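PDB 2R91: 2-Keto-3-deoxy-(6-phospho-)gluconate aldolase from Thermoproteus tenax, which is an aldolase of the dihydrodipicolinate synthase family, built on a TIM barrel with extra C-terminal helices and assembled as a tetramer. Local coordinates for residues Pro6-Phe11 with Ala241-Leu246; Ala22-Asn27 with Gln251-Gly256; Ala184-Arg189 with Gly207-Val212. One frame throughout, in Å; residues are numbered along the deposited sequence.

Contact 1 (Pro6-Phe11 with Ala241-Leu246); sequences PVITTF and AAVYEL
Ile8 lies against one face of the Tyr244 ring, while Thr9, the next residue, receives the phenol at its carbonyl. The methyl CG2 of Ile8 sits 4.2 Å above the ring plane, over its centre. CD1, at the end of the other branch, reaches the CD1-CE1 side of the same face, 3.9 Å from CD1 of Tyr244. Both branches are used because CG1 of Ile8 stands between the backbone N and the carbonyl carbon (chi1 51°), which leaves CG2 beside the backbone N. From there CG2 also presses on CG1 of Val243 at 3.4 Å, tighter than an ordinary carbon-carbon contact, so ring and valine methyl share one isoleucine branch. The segment 6-11 leaves the first strand of the TIM barrel at its carboxyl end, the end where barrels of this fold carry their active sites. Helix 239-251 belongs to the helical region that follows the eighth barrel helix, so the contact ties that addition to the start of the barrel. At the far end of the ring, OH of Tyr244 donates to O of Thr9 over 2.6 Å. That oxygen lies at the ring's edge, in its plane, and the hydroxyl meets it at a C=O...O angle of 141°, tilted 28° from the carbonyl plane. A water donates to the same OH at 2.6 Å and accepts from N of Thr9 at 2.9 Å. The phenol thus gives one bond and takes another, and both lead to the backbone of a single residue. OG1 of Thr9 bonds O of Gly43, and Asn199 holds N of Ile8.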
loop_
_atom_site.group_PDB
_atom_site.type_symbol
_atom_site.label_atom_id
_atom_site.label_comp_id
_atom_site.label_asym_id
_atom_site.label_seq_id
_atom_site.Cartn_x
_atom_site.Cartn_y
_atom_site.Cartn_z
ATOM N N PRO A 6 17.117 17.635 12.336
ATOM C CA PRO A 6 17.526 17.254 10.979
ATOM C C PRO A 6 17.536 18.580 10.233
ATOM O O PRO A 6 16.517 19.035 9.673
ATOM C CB PRO A 6 16.400 16.292 10.521
ATOM C CG PRO A 6 15.126 16.870 11.238
ATOM C CD PRO A 6 15.648 17.489 12.557
ATOM N N VAL A 7 18.695 19.239 10.279
ATOM C CA VAL A 7 18.826 20.624 9.884
ATOM C C VAL A 7 18.663 20.821 8.388
ATOM O O VAL A 7 19.076 19.966 7.586
ATOM C CB VAL A 7 20.171 21.194 10.414
ATOM C CG1 VAL A 7 21.370 20.557 9.651
ATOM C CG2 VAL A 7 20.175 22.724 10.360
ATOM N N ILE A 8 18.030 21.936 8.010
ATOM C CA ILE A 8 17.932 22.299 6.605
ATOM C C ILE A 8 19.318 22.635 6.032
ATOM O O ILE A 8 20.180 23.150 6.730
ATOM C CB ILE A 8 16.986 23.516 6.369
ATOM C CG1 ILE A 8 17.360 24.676 7.300
ATOM C CG2 ILE A 8 15.487 23.096 6.558
ATOM C CD1 ILE A 8 16.627 25.996 7.021
ATOM N N THR A 9 19.480 22.387 4.738
ATOM C CA THR A 9 20.657 22.770 4.008
ATOM C C THR A 9 20.334 24.103 3.298
ATOM O O THR A 9 19.457 24.165 2.445
ATOM C CB THR A 9 21.007 21.669 3.004
ATOM O OG1 THR A 9 21.273 20.442 3.702
ATOM C CG2 THR A 9 22.209 22.077 2.159
ATOM N N THR A 10 21.047 25.162 3.670
ATOM C CA THR A 10 20.688 26.528 3.285
ATOM C C THR A 10 21.410 26.950 1.993
ATOM O O THR A 10 22.568 27.388 2.069
ATOM C CB THR A 10 21.053 27.530 4.402
ATOM O OG1 THR A 10 22.433 27.350 4.753
ATOM C CG2 THR A 10 20.220 27.315 5.712
ATOM N N PHE A 11 20.748 26.833 0.832
ATOM C CA PHE A 11 21.283 27.332 -0.436
ATOM C C PHE A 11 20.997 28.841 -0.584
ATOM O O PHE A 11 19.974 29.358 -0.093
ATOM C CB PHE A 11 20.663 26.615 -1.653
ATOM C CG PHE A 11 21.076 25.186 -1.799
ATOM C CD1 PHE A 11 22.174 24.841 -2.599
ATOM C CD2 PHE A 11 20.378 24.178 -1.159
ATOM C CE1 PHE A 11 22.564 23.508 -2.724
ATOM C CE2 PHE A 11 20.741 22.839 -1.309
ATOM C CZ PHE A 11 21.857 22.512 -2.085
ATOM N N ALA A 241 10.051 22.403 1.032
ATOM C CA ALA A 241 10.279 23.843 0.779
ATOM C C ALA A 241 9.715 24.765 1.865
ATOM O O ALA A 241 10.306 25.808 2.209
ATOM C CB ALA A 241 9.736 24.240 -0.592
ATOM N N ALA A 242 8.559 24.399 2.417
ATOM C CA ALA A 242 7.912 25.222 3.433
ATOM C C ALA A 242 8.715 25.331 4.740
ATOM O O ALA A 242 8.650 26.353 5.428
ATOM C CB ALA A 242 6.430 24.693 3.716
ATOM N N VAL A 243 9.501 24.297 5.063
ATOM C CA VAL A 243 10.286 24.292 6.302
ATOM C C VAL A 243 11.134 25.574 6.391
ATOM O O VAL A 243 11.247 26.187 7.468
ATOM C CB VAL A 243 11.186 23.001 6.407
ATOM C CG1 VAL A 243 12.221 23.117 7.558
ATOM C CG2 VAL A 243 10.361 21.745 6.590
ATOM N N TYR A 244 11.703 25.986 5.254
ATOM C CA TYR A 244 12.570 27.172 5.191
ATOM C C TYR A 244 11.789 28.439 5.506
ATOM O O TYR A 244 12.261 29.309 6.265
ATOM C CB TYR A 244 13.118 27.339 3.770
ATOM C CG TYR A 244 14.126 26.312 3.337
ATOM C CD1 TYR A 244 15.514 26.616 3.340
ATOM C CD2 TYR A 244 13.713 25.042 2.878
ATOM C CE1 TYR A 244 16.454 25.652 2.916
ATOM C CE2 TYR A 244 14.641 24.077 2.464
ATOM C CZ TYR A 244 16.023 24.413 2.465
ATOM O OH TYR A 244 16.946 23.459 2.031
ATOM N N GLU A 245 10.584 28.549 4.933
ATOM C CA GLU A 245 9.749 29.721 5.220
ATOM C C GLU A 245 9.265 29.724 6.673
ATOM O O GLU A 245 9.190 30.794 7.303
ATOM C CB GLU A 245 8.587 29.849 4.207
ATOM C CG GLU A 245 7.658 31.061 4.420
ATOM C CD GLU A 245 8.378 32.397 4.201
ATOM O OE1 GLU A 245 9.452 32.401 3.582
ATOM O OE2 GLU A 245 7.873 33.432 4.668
ATOM N N LEU A 246 8.949 28.539 7.217
ATOM C CA LEU A 246 8.597 28.424 8.634
ATOM C C LEU A 246 9.732 28.920 9.556
ATOM O O LEU A 246 9.484 29.581 10.573
ATOM C CB LEU A 246 8.180 26.994 8.999
ATOM C CG LEU A 246 6.884 26.492 8.329
ATOM C CD1 LEU A 246 6.643 25.036 8.676
ATOM C CD2 LEU A 246 5.657 27.366 8.752
HETATM O O HOH W 1 17.312 21.206 3.265
#

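Contact 2 (Ala22-Asn27 with Gln251-Gly256); sequences ANHVKN and QGYEAG
The loop that follows helix 239-251 returns to the first helix of the TIM barrel, 18-30, and inserts Tyr253 among Asn23 and His24, neighbours on one turn, and Asn27 on the next. Asn23 comes over a face of the tyrosine: its ND2 lies 3.3 Å above the ring plane, displaced toward the rim, with amide and ring planes nearly perpendicular. A water joins ND2 of Asn23 to O of Glu254. At the other end of the ring, OH of Tyr253 is hydrogen-bonded to ND1 of His24 at 2.7 Å, the two rings meeting rim to rim. CG of Asn27 lies opposite the backbone N (chi1 177°), and its ND2 thereby also donates to OH of Tyr253, at 3.0 Å, along a bent path (137°). Its second bond, to OE1 of Gln251 at 2.9 Å, is straighter (167°) and lies in the asparagine's amide plane, but arrives above the carbonyl plane of the glutamine. Lys31 also bonds that oxygen, and O of Tyr200 and Glu203 hold NE2 of Gln251. Two neighbours grip the phenol oxygen, and the two bonds of Asn27 ND2 should help to fix the rotation of its amide, giving this surface contact a directional polar core.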
loop_
_atom_site.group_PDB
_atom_site.type_symbol
_atom_site.label_atom_id
_atom_site.label_comp_id
_atom_site.label_asym_id
_atom_site.label_seq_id
_atom_site.Cartn_x
_atom_site.Cartn_y
_atom_site.Cartn_z
ATOM N N ALA A 22 25.301 28.557 9.570
ATOM C CA ALA A 22 25.888 28.732 10.895
ATOM C C ALA A 22 25.009 29.562 11.800
ATOM O O ALA A 22 24.904 29.249 12.962
ATOM C CB ALA A 22 27.300 29.418 10.793
ATOM N N ASN A 23 24.436 30.641 11.279
ATOM C CA ASN A 23 23.548 31.472 12.065
ATOM C C ASN A 23 22.366 30.619 12.533
ATOM O O ASN A 23 22.012 30.629 13.714
ATOM C CB ASN A 23 23.034 32.652 11.228
ATOM C CG ASN A 23 21.981 33.489 11.962
ATOM O OD1 ASN A 23 22.305 34.234 12.886
ATOM N ND2 ASN A 23 20.714 33.379 11.537
ATOM N N HIS A 24 21.787 29.874 11.593
ATOM C CA HIS A 24 20.611 29.006 11.889
ATOM C C HIS A 24 20.971 27.947 12.926
ATOM O O HIS A 24 20.305 27.800 13.928
ATOM C CB HIS A 24 20.115 28.342 10.594
ATOM C CG HIS A 24 18.961 27.390 10.801
ATOM N ND1 HIS A 24 17.770 27.787 11.377
ATOM C CD2 HIS A 24 18.812 26.076 10.493
ATOM C CE1 HIS A 24 16.941 26.748 11.426
ATOM N NE2 HIS A 24 17.547 25.702 10.895
ATOM N N VAL A 25 22.061 27.215 12.721
ATOM C CA VAL A 25 22.458 26.205 13.699
ATOM C C VAL A 25 22.691 26.781 15.108
ATOM O O VAL A 25 22.277 26.203 16.124
ATOM C CB VAL A 25 23.693 25.429 13.236
ATOM C CG1 VAL A 25 24.294 24.662 14.411
ATOM C CG2 VAL A 25 23.338 24.468 12.066
ATOM N N LYS A 26 23.356 27.928 15.176
ATOM C CA LYS A 26 23.662 28.519 16.467
ATOM C C LYS A 26 22.386 29.012 17.166
ATOM O O LYS A 26 22.260 28.903 18.384
ATOM C CB LYS A 26 24.689 29.642 16.294
ATOM C CG LYS A 26 26.089 29.088 15.900
ATOM C CD LYS A 26 26.996 30.212 15.331
ATOM C CE LYS A 26 28.245 29.646 14.631
ATOM N NZ LYS A 26 28.939 30.725 13.840
ATOM N N ASN A 27 21.445 29.546 16.392
ATOM C CA ASN A 27 20.136 29.894 16.963
ATOM C C ASN A 27 19.406 28.677 17.540
ATOM O O ASN A 27 19.019 28.644 18.718
ATOM C CB ASN A 27 19.239 30.576 15.928
ATOM C CG ASN A 27 17.851 30.885 16.485
ATOM O OD1 ASN A 27 17.731 31.632 17.453
ATOM N ND2 ASN A 27 16.807 30.280 15.907
ATOM N N GLN A 251 11.406 32.262 13.471
ATOM C CA GLN A 251 12.735 32.598 14.034
ATOM C C GLN A 251 13.245 33.969 13.575
ATOM O O GLN A 251 14.150 34.521 14.178
ATOM C CB GLN A 251 13.780 31.504 13.708
ATOM C CG GLN A 251 13.446 30.132 14.273
ATOM C CD GLN A 251 13.239 30.181 15.776
ATOM O OE1 GLN A 251 14.052 30.779 16.506
ATOM N NE2 GLN A 251 12.135 29.567 16.260
ATOM N N GLY A 252 12.686 34.504 12.503
ATOM C CA GLY A 252 12.929 35.897 12.147
ATOM C C GLY A 252 14.262 36.217 11.479
ATOM O O GLY A 252 14.750 37.354 11.569
ATOM N N TYR A 253 14.855 35.240 10.805
ATOM C CA TYR A 253 16.058 35.501 10.003
ATOM C C TYR A 253 15.956 34.746 8.685
ATOM O O TYR A 253 15.121 33.835 8.536
ATOM C CB TYR A 253 17.356 35.126 10.756
ATOM C CG TYR A 253 17.373 33.724 11.326
ATOM C CD1 TYR A 253 17.450 32.604 10.498
ATOM C CD2 TYR A 253 17.307 33.524 12.696
ATOM C CE1 TYR A 253 17.438 31.286 11.045
ATOM C CE2 TYR A 253 17.323 32.252 13.248
ATOM C CZ TYR A 253 17.379 31.139 12.403
ATOM O OH TYR A 253 17.380 29.913 12.995
ATOM N N GLU A 254 16.822 35.107 7.744
ATOM C CA GLU A 254 16.823 34.480 6.428
ATOM C C GLU A 254 17.314 33.050 6.540
ATOM O O GLU A 254 18.329 32.778 7.171
ATOM C CB GLU A 254 17.702 35.254 5.443
ATOM C CG GLU A 254 17.073 36.535 4.892
ATOM C CD GLU A 254 17.920 37.164 3.766
ATOM O OE1 GLU A 254 19.045 36.656 3.502
ATOM O OE2 GLU A 254 17.464 38.163 3.137
ATOM N N ALA A 255 16.583 32.127 5.923
ATOM C CA ALA A 255 16.882 30.705 6.078
ATOM C C ALA A 255 17.436 30.098 4.798
ATOM O O ALA A 255 17.639 28.894 4.740
ATOM C CB ALA A 255 15.605 29.941 6.481
ATOM N N GLY A 256 17.612 30.912 3.757
ATOM C CA GLY A 256 18.021 30.383 2.450
ATOM C C GLY A 256 16.889 29.602 1.792
ATOM O O GLY A 256 15.712 29.807 2.122
HETATM O O HOH W 2 20.409 32.148 8.967
#

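Contact 3 (Ala184-Arg189 with Gly207-Val212); sequences ASFAVR and GIRDAV
The ring of Phe186 has the aliphatic chain of Arg209 laid over one face and the branch methyl of Ile208 at its edge. CG of Arg209 stands 4.0 Å from the ring centroid and only 7° from the normal, a well-centred CH-pi contact. CB of Arg209 lies above the rim, 3.7 Å from CE2 of Phe186, and CD of Arg209 passes over the region of CE1 and CZ. The guanidinium does not stack on the ring; its plane is turned by 53°. A bend at chi3 (58°), after an extended start to the chain, carries it onward to O of Met1 and to a salt bridge with Asp34. Near the ring plane, CG2 of Ile208 meets CD2 of Phe186 at 4.1 Å.

One turn further along helix 202-213, Val212 fits against the root of the phenylalanine instead of its ring. Its CG1 is 4.1 Å from CB of Phe186 and 3.9 Å from the backbone N of Ala187. The two helices are the seventh and eighth of the barrel's outer layer, neighbours in the shell and joined through the short eighth strand, 192-193. Just past Ala187 the seventh helix closes in a Schellman motif, with Arg189 taking positive phi. That end meets a neighbouring subunit, whose Ala187 touches Ala187 and whose Glu218 forms a salt bridge with Arg189.

Between the two segments the contact is apolar throughout, although an arginine supplies much of it. Methylenes near a guanidinium are probably somewhat polarised, which would suit the pi face beneath them, while the charge is probably balanced largely by Asp34, beyond the ring.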
loop_
_atom_site.group_PDB
_atom_site.type_symbol
_atom_site.label_atom_id
_atom_site.label_comp_id
_atom_site.label_asym_id
_atom_site.label_seq_id
_atom_site.Cartn_x
_atom_site.Cartn_y
_atom_site.Cartn_z
ATOM N N ALA A 184 4.480 11.932 22.072
ATOM C CA ALA A 184 4.447 10.504 22.325
ATOM C C ALA A 184 5.835 9.876 22.550
ATOM O O ALA A 184 6.012 9.034 23.441
ATOM C CB ALA A 184 3.722 9.790 21.198
ATOM N N SER A 185 6.814 10.279 21.741
ATOM C CA SER A 185 8.206 9.796 21.935
ATOM C C SER A 185 8.768 10.103 23.328
ATOM O O SER A 185 9.393 9.260 23.947
ATOM C CB SER A 185 9.124 10.437 20.877
ATOM O OG SER A 185 8.706 10.063 19.585
ATOM N N PHE A 186 8.618 11.333 23.796
ATOM C CA PHE A 186 9.062 11.650 25.169
ATOM C C PHE A 186 8.271 10.865 26.227
ATOM O O PHE A 186 8.836 10.339 27.209
ATOM C CB PHE A 186 8.980 13.143 25.408
ATOM C CG PHE A 186 9.972 13.951 24.576
ATOM C CD1 PHE A 186 11.314 13.564 24.484
ATOM C CD2 PHE A 186 9.560 15.099 23.919
ATOM C CE1 PHE A 186 12.232 14.333 23.708
ATOM C CE2 PHE A 186 10.453 15.862 23.153
ATOM C CZ PHE A 186 11.790 15.472 23.063
ATOM N N ALA A 187 6.963 10.772 26.009
ATOM C CA ALA A 187 6.074 10.013 26.923
ATOM C C ALA A 187 6.478 8.549 27.088
ATOM O O ALA A 187 6.386 7.963 28.193
ATOM C CB ALA A 187 4.649 10.117 26.425
ATOM N N VAL A 188 6.932 7.925 26.007
ATOM C CA VAL A 188 7.322 6.525 26.109
ATOM C C VAL A 188 8.817 6.384 26.386
ATOM O O VAL A 188 9.338 5.266 26.449
ATOM C CB VAL A 188 6.902 5.652 24.879
ATOM C CG1 VAL A 188 5.375 5.655 24.679
ATOM C CG2 VAL A 188 7.660 6.081 23.580
ATOM N N ARG A 189 9.487 7.509 26.586
ATOM C CA ARG A 189 10.936 7.526 26.857
ATOM C C ARG A 189 11.798 6.841 25.790
ATOM O O ARG A 189 12.645 5.971 26.086
ATOM C CB ARG A 189 11.274 7.001 28.284
ATOM C CG ARG A 189 10.499 7.758 29.351
ATOM C CD ARG A 189 11.123 7.661 30.736
ATOM N NE ARG A 189 10.420 8.558 31.660
ATOM C CZ ARG A 189 10.453 8.459 32.995
ATOM N NH1 ARG A 189 11.169 7.492 33.585
ATOM N NH2 ARG A 189 9.772 9.329 33.740
ATOM N N GLY A 207 9.478 22.888 25.019
ATOM C CA GLY A 207 8.262 23.021 25.848
ATOM C C GLY A 207 7.538 21.692 26.013
ATOM O O GLY A 207 7.120 21.334 27.120
ATOM N N ILE A 208 7.414 20.930 24.928
ATOM C CA ILE A 208 6.807 19.593 25.043
ATOM C C ILE A 208 7.612 18.691 25.960
ATOM O O ILE A 208 7.055 18.011 26.826
ATOM C CB ILE A 208 6.644 18.921 23.658
ATOM C CG1 ILE A 208 5.669 19.737 22.800
ATOM C CG2 ILE A 208 6.198 17.448 23.824
ATOM C CD1 ILE A 208 5.452 19.164 21.374
ATOM N N ARG A 209 8.930 18.647 25.758
ATOM C CA ARG A 209 9.797 17.800 26.588
ATOM C C ARG A 209 9.693 18.176 28.086
ATOM O O ARG A 209 9.604 17.296 28.958
ATOM C CB ARG A 209 11.276 17.943 26.138
ATOM C CG ARG A 209 12.194 16.927 26.818
ATOM C CD ARG A 209 13.662 17.007 26.306
ATOM N NE ARG A 209 14.204 18.351 26.517
ATOM C CZ ARG A 209 15.360 18.789 26.016
ATOM N NH1 ARG A 209 16.097 17.991 25.246
ATOM N NH2 ARG A 209 15.736 20.043 26.242
ATOM N N ASP A 210 9.754 19.479 28.363
ATOM C CA ASP A 210 9.598 20.013 29.732
ATOM C C ASP A 210 8.270 19.588 30.347
ATOM O O ASP A 210 8.194 19.171 31.510
ATOM C CB ASP A 210 9.628 21.540 29.693
ATOM C CG ASP A 210 11.036 22.101 29.508
ATOM O OD1 ASP A 210 12.009 21.320 29.591
ATOM O OD2 ASP A 210 11.160 23.321 29.260
ATOM N N ALA A 211 7.218 19.694 29.550
ATOM C CA ALA A 211 5.889 19.392 30.031
ATOM C C ALA A 211 5.780 17.921 30.359
ATOM O O ALA A 211 5.271 17.557 31.406
ATOM C CB ALA A 211 4.815 19.826 29.013
ATOM N N VAL A 212 6.239 17.059 29.466
ATOM C CA VAL A 212 6.202 15.634 29.742
ATOM C C VAL A 212 6.999 15.292 31.017
ATOM O O VAL A 212 6.542 14.510 31.849
ATOM C CB VAL A 212 6.690 14.778 28.521
ATOM C CG1 VAL A 212 6.837 13.324 28.919
ATOM C CG2 VAL A 212 5.726 14.911 27.332
#

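In the fold
Contacts 1 and 2 form one continuous region, with centres 10 Å apart. CG2 of Thr10 meets O of Ala255 at 3.2 Å, and CG2 of Val7 packs on CD2 of His24 at 3.6 Å. Asn199 bridges them, bonding Ile8 and Pro6 in one and His24 in the other. Their segments alternate along the chain, so the loop after the first strand is tied to helix 239-251, and the first helix to the loop that follows helix 239-251, close to the barrel end where this fold places its active site. Contact 3, at the other end of the barrel, has its centre 24 and 25 Å from those of contacts 1 and 2, the nearest atoms being about 11 Å away.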